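Local coordinates for listeria nuclear targeted protein A (Listeria monocytogenes serovar 1/2a, PDB 2XL4) that relieves the repression of interferon-stimulated genes in the host cell by blocking recruitment of the host chromatin factor BAHD1 to them, at residues 45-50 with 79-84. The protein carries 1 engineered substitution. Sequence-based numbering, arbitrary orientation.
Sequences EARELS and GTMKRY
Arg-47 and Met-81 meet at the centre of this contact: across 45-50 and 79-84 their CA atoms are the nearest pair, 6.7 Å apart. The short segments run nearly antiparallel, at 162°, with axes 9.7 Å apart, and belong to helix 31-59 and helix 67-89 of the four-helical up-and-down bundle.

The apolar part is built on the Arg-47 stem. Its CB rests on Met-81 CG at 3.6 Å, and its CD lies against Thr-80 CG2 at 3.8 Å. With Arg-47 CG set beside the backbone N (chi1 -63°), that carbon comes to the ring's edge, 4.0 Å from Tyr-84 CE2. The methyl of Thr-80 faces the arginine because CG2 stands opposite the backbone N, leaving Thr-80 OG1 to bond Gln-76 O in its own helix. Selenomethionine Met-81 reaches farther along: its end methyl CE comes to 4.1 Å from Glu-48 CG, while Phe-44, Ile-119 and Ile-122 pack around the same side chain.

The polar part lies at the phenol. Bends at chi2 and chi3 turn the Arg-47 guanidinium, tilted 51° from the ring, edge-on to it, with NH1 3.1 Å from Tyr-84 OH. Glu-43 forms a salt bridge to that same NH1, and a glycerol, probably from the crystallisation liquor, makes a weak hydrogen bond to the phenol oxygen.

Arg-47 thus serves both parts: its methylenes pack against Met-81, Thr-80 and the Tyr-84 edge, while its charge, probably partly balanced by Glu-43, sits beside the tyrosine hydroxyl.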
ATOM      1  N   GLU A  45       2.438  -0.659   6.319  1.00 25.60           N
ATOM      2  CA  GLU A  45       3.871  -0.682   6.095  1.00 26.21           C
ATOM      3  C   GLU A  45       4.500  -1.854   6.812  1.00 27.19           C
ATOM      4  O   GLU A  45       5.366  -2.507   6.260  1.00 28.25           O
ATOM      5  CB  GLU A  45       4.565   0.632   6.517  1.00 26.22           C
ATOM      6  CG  GLU A  45       4.029   1.889   5.771  1.00 27.93           C
ATOM      7  CD  GLU A  45       5.084   2.951   5.623  1.00 28.88           C
ATOM      8  OE1 GLU A  45       5.554   3.513   6.640  1.00 32.47           O
ATOM      9  OE2 GLU A  45       5.477   3.202   4.471  1.00 31.23           O
ATOM     10  N   ALA A  46       4.111  -2.136   8.047  1.00 26.80           N
ATOM     11  CA  ALA A  46       4.678  -3.326   8.664  1.00 27.17           C
ATOM     12  C   ALA A  46       4.388  -4.572   7.789  1.00 26.96           C
ATOM     13  O   ALA A  46       5.221  -5.414   7.670  1.00 26.22           O
ATOM     14  CB  ALA A  46       4.120  -3.528  10.138  1.00 26.70           C
ATOM     15  N   ARG A  47       3.204  -4.703   7.209  1.00 27.64           N
ATOM     16  CA  ARG A  47       2.908  -5.912   6.403  1.00 30.26           C
ATOM     17  C   ARG A  47       3.757  -5.923   5.124  1.00 30.53           C
ATOM     18  O   ARG A  47       4.207  -6.974   4.617  1.00 30.51           O
ATOM     19  CB  ARG A  47       1.423  -6.005   6.029  1.00 30.91           C
ATOM     20  CG  ARG A  47       0.405  -6.141   7.199  1.00 33.38           C
ATOM     21  CD  ARG A  47       0.361  -7.556   7.781  1.00 38.44           C
ATOM     22  NE  ARG A  47       1.212  -7.556   8.953  0.70 45.21           N
ATOM     23  CZ  ARG A  47       0.867  -6.995  10.117  0.70 50.16           C
ATOM     24  NH1 ARG A  47      -0.352  -6.441  10.279  0.70 48.24           N
ATOM     25  NH2 ARG A  47       1.748  -7.001  11.124  1.00 50.11           N
ATOM     26  N   GLU A  48       4.020  -4.730   4.634  1.00 31.32           N
ATOM     27  CA  GLU A  48       4.853  -4.584   3.472  1.00 33.12           C
ATOM     28  C   GLU A  48       6.237  -5.155   3.833  1.00 32.66           C
ATOM     29  O   GLU A  48       6.856  -5.905   3.057  1.00 31.43           O
ATOM     30  CB  GLU A  48       4.880  -3.122   3.101  1.00 34.28           C
ATOM     31  CG  GLU A  48       4.983  -2.830   1.663  1.00 38.63           C
ATOM     32  CD  GLU A  48       6.424  -2.916   1.165  1.00 46.92           C
ATOM     33  OE1 GLU A  48       6.613  -3.067  -0.083  1.00 49.60           O
ATOM     34  OE2 GLU A  48       7.355  -2.813   2.013  1.00 46.53           O
ATOM     35  N   LEU A  49       6.657  -4.887   5.065  1.00 32.12           N
ATOM     36  CA  LEU A  49       7.981  -5.271   5.494  1.00 32.08           C
ATOM     37  C   LEU A  49       8.086  -6.771   5.684  1.00 29.89           C
ATOM     38  O   LEU A  49       8.992  -7.385   5.170  1.00 30.26           O
ATOM     39  CB  LEU A  49       8.408  -4.514   6.746  1.00 33.43           C
ATOM     40  CG  LEU A  49       9.099  -3.160   6.690  1.00 36.46           C
ATOM     41  CD1 LEU A  49       9.901  -3.059   7.979  1.00 39.21           C
ATOM     42  CD2 LEU A  49      10.016  -2.960   5.489  1.00 39.28           C
ATOM     43  N   SER A  50       7.120  -7.374   6.342  1.00 28.37           N
ATOM     44  CA  SER A  50       7.051  -8.849   6.399  1.00 29.30           C
ATOM     45  C   SER A  50       6.977  -9.561   5.043  1.00 27.67           C
ATOM     46  O   SER A  50       7.503 -10.615   4.915  1.00 28.26           O
ATOM     47  CB  SER A  50       5.861  -9.313   7.245  1.00 29.24           C
ATOM     48  OG  SER A  50       5.770  -8.427   8.347  1.00 35.32           O
ATOM     49  N   GLY A  79      -4.202  -9.731   1.753  1.00 30.40           N
ATOM     50  CA  GLY A  79      -5.588  -9.474   2.211  1.00 31.04           C
ATOM     51  C   GLY A  79      -5.619  -8.477   3.385  1.00 31.26           C
ATOM     52  O   GLY A  79      -6.388  -7.495   3.380  1.00 31.45           O
ATOM     53  N   THR A  80      -4.769  -8.723   4.387  1.00 30.78           N
ATOM     54  CA  THR A  80      -4.574  -7.762   5.456  1.00 30.64           C
ATOM     55  C   THR A  80      -4.273  -6.351   4.873  1.00 30.31           C
ATOM     56  O   THR A  80      -4.961  -5.374   5.210  1.00 29.78           O
ATOM     57  CB  THR A  80      -3.512  -8.257   6.428  1.00 30.74           C
ATOM     58  OG1 THR A  80      -3.861  -9.596   6.810  1.00 30.51           O
ATOM     59  CG2 THR A  80      -3.448  -7.363   7.685  1.00 31.56           C
HETATM   60  N   MSE A  81      -3.297  -6.252   3.966  1.00 29.64           N
HETATM   61  CA  MSE A  81      -2.991  -4.970   3.345  1.00 29.83           C
HETATM   62  C   MSE A  81      -4.171  -4.338   2.653  1.00 30.45           C
HETATM   63  O   MSE A  81      -4.378  -3.150   2.802  1.00 31.12           O
HETATM   64  CB  MSE A  81      -1.830  -5.066   2.392  1.00 29.56           C
HETATM   65  CG  MSE A  81      -0.500  -5.246   3.130  1.00 33.93           C
HETATM   66 SE   MSE A  81       1.046  -5.609   1.937  1.00 34.51          SE
HETATM   67  CE  MSE A  81       1.101  -3.865   1.136  1.00 33.82           C
ATOM     68  N   LYS A  82      -4.950  -5.128   1.924  1.00 30.89           N
ATOM     69  CA  LYS A  82      -6.174  -4.648   1.293  1.00 31.73           C
ATOM     70  C   LYS A  82      -7.257  -4.151   2.267  1.00 31.49           C
ATOM     71  O   LYS A  82      -7.945  -3.189   1.948  1.00 31.51           O
ATOM     72  CB  LYS A  82      -6.770  -5.745   0.420  1.00 31.73           C
ATOM     73  CG  LYS A  82      -6.227  -5.766  -1.034  1.00 34.34           C
ATOM     74  CD  LYS A  82      -6.475  -7.148  -1.669  1.00 37.61           C
ATOM     75  CE  LYS A  82      -6.006  -7.225  -3.145  1.00 40.88           C
ATOM     76  NZ  LYS A  82      -6.616  -8.452  -3.767  1.00 41.63           N
ATOM     77  N   ARG A  83      -7.417  -4.821   3.401  1.00 30.81           N
ATOM     78  CA  ARG A  83      -8.338  -4.382   4.470  1.00 32.68           C
ATOM     79  C   ARG A  83      -7.938  -2.991   4.951  1.00 32.60           C
ATOM     80  O   ARG A  83      -8.767  -2.086   4.979  1.00 32.58           O
ATOM     81  CB  ARG A  83      -8.208  -5.290   5.689  1.00 34.14           C
ATOM     82  CG  ARG A  83      -9.181  -6.438   5.862  1.00 36.90           C
ATOM     83  CD  ARG A  83      -8.962  -7.001   7.283  1.00 45.40           C
ATOM     84  NE  ARG A  83      -9.046  -5.939   8.326  1.00 49.44           N
ATOM     85  CZ  ARG A  83      -8.387  -5.929   9.499  1.00 51.87           C
ATOM     86  NH1 ARG A  83      -7.520  -6.900   9.808  1.00 51.06           N
ATOM     87  NH2 ARG A  83      -8.582  -4.917  10.366  1.00 53.36           N
ATOM     88  N   TYR A  84      -6.661  -2.811   5.317  1.00 32.24           N
ATOM     89  CA  TYR A  84      -6.226  -1.480   5.774  1.00 32.37           C
ATOM     90  C   TYR A  84      -6.495  -0.475   4.746  1.00 32.28           C
ATOM     91  O   TYR A  84      -7.003   0.604   5.074  1.00 32.77           O
ATOM     92  CB  TYR A  84      -4.755  -1.400   6.161  1.00 32.31           C
ATOM     93  CG  TYR A  84      -4.362  -2.369   7.239  1.00 35.18           C
ATOM     94  CD1 TYR A  84      -5.224  -2.674   8.303  1.00 35.67           C
ATOM     95  CD2 TYR A  84      -3.112  -2.975   7.203  1.00 37.74           C
ATOM     96  CE1 TYR A  84      -4.840  -3.586   9.307  1.00 39.08           C
ATOM     97  CE2 TYR A  84      -2.714  -3.877   8.195  1.00 41.85           C
ATOM     98  CZ  TYR A  84      -3.578  -4.189   9.237  1.00 41.70           C
ATOM     99  OH  TYR A  84      -3.114  -5.086  10.188  1.00 44.18           O
TER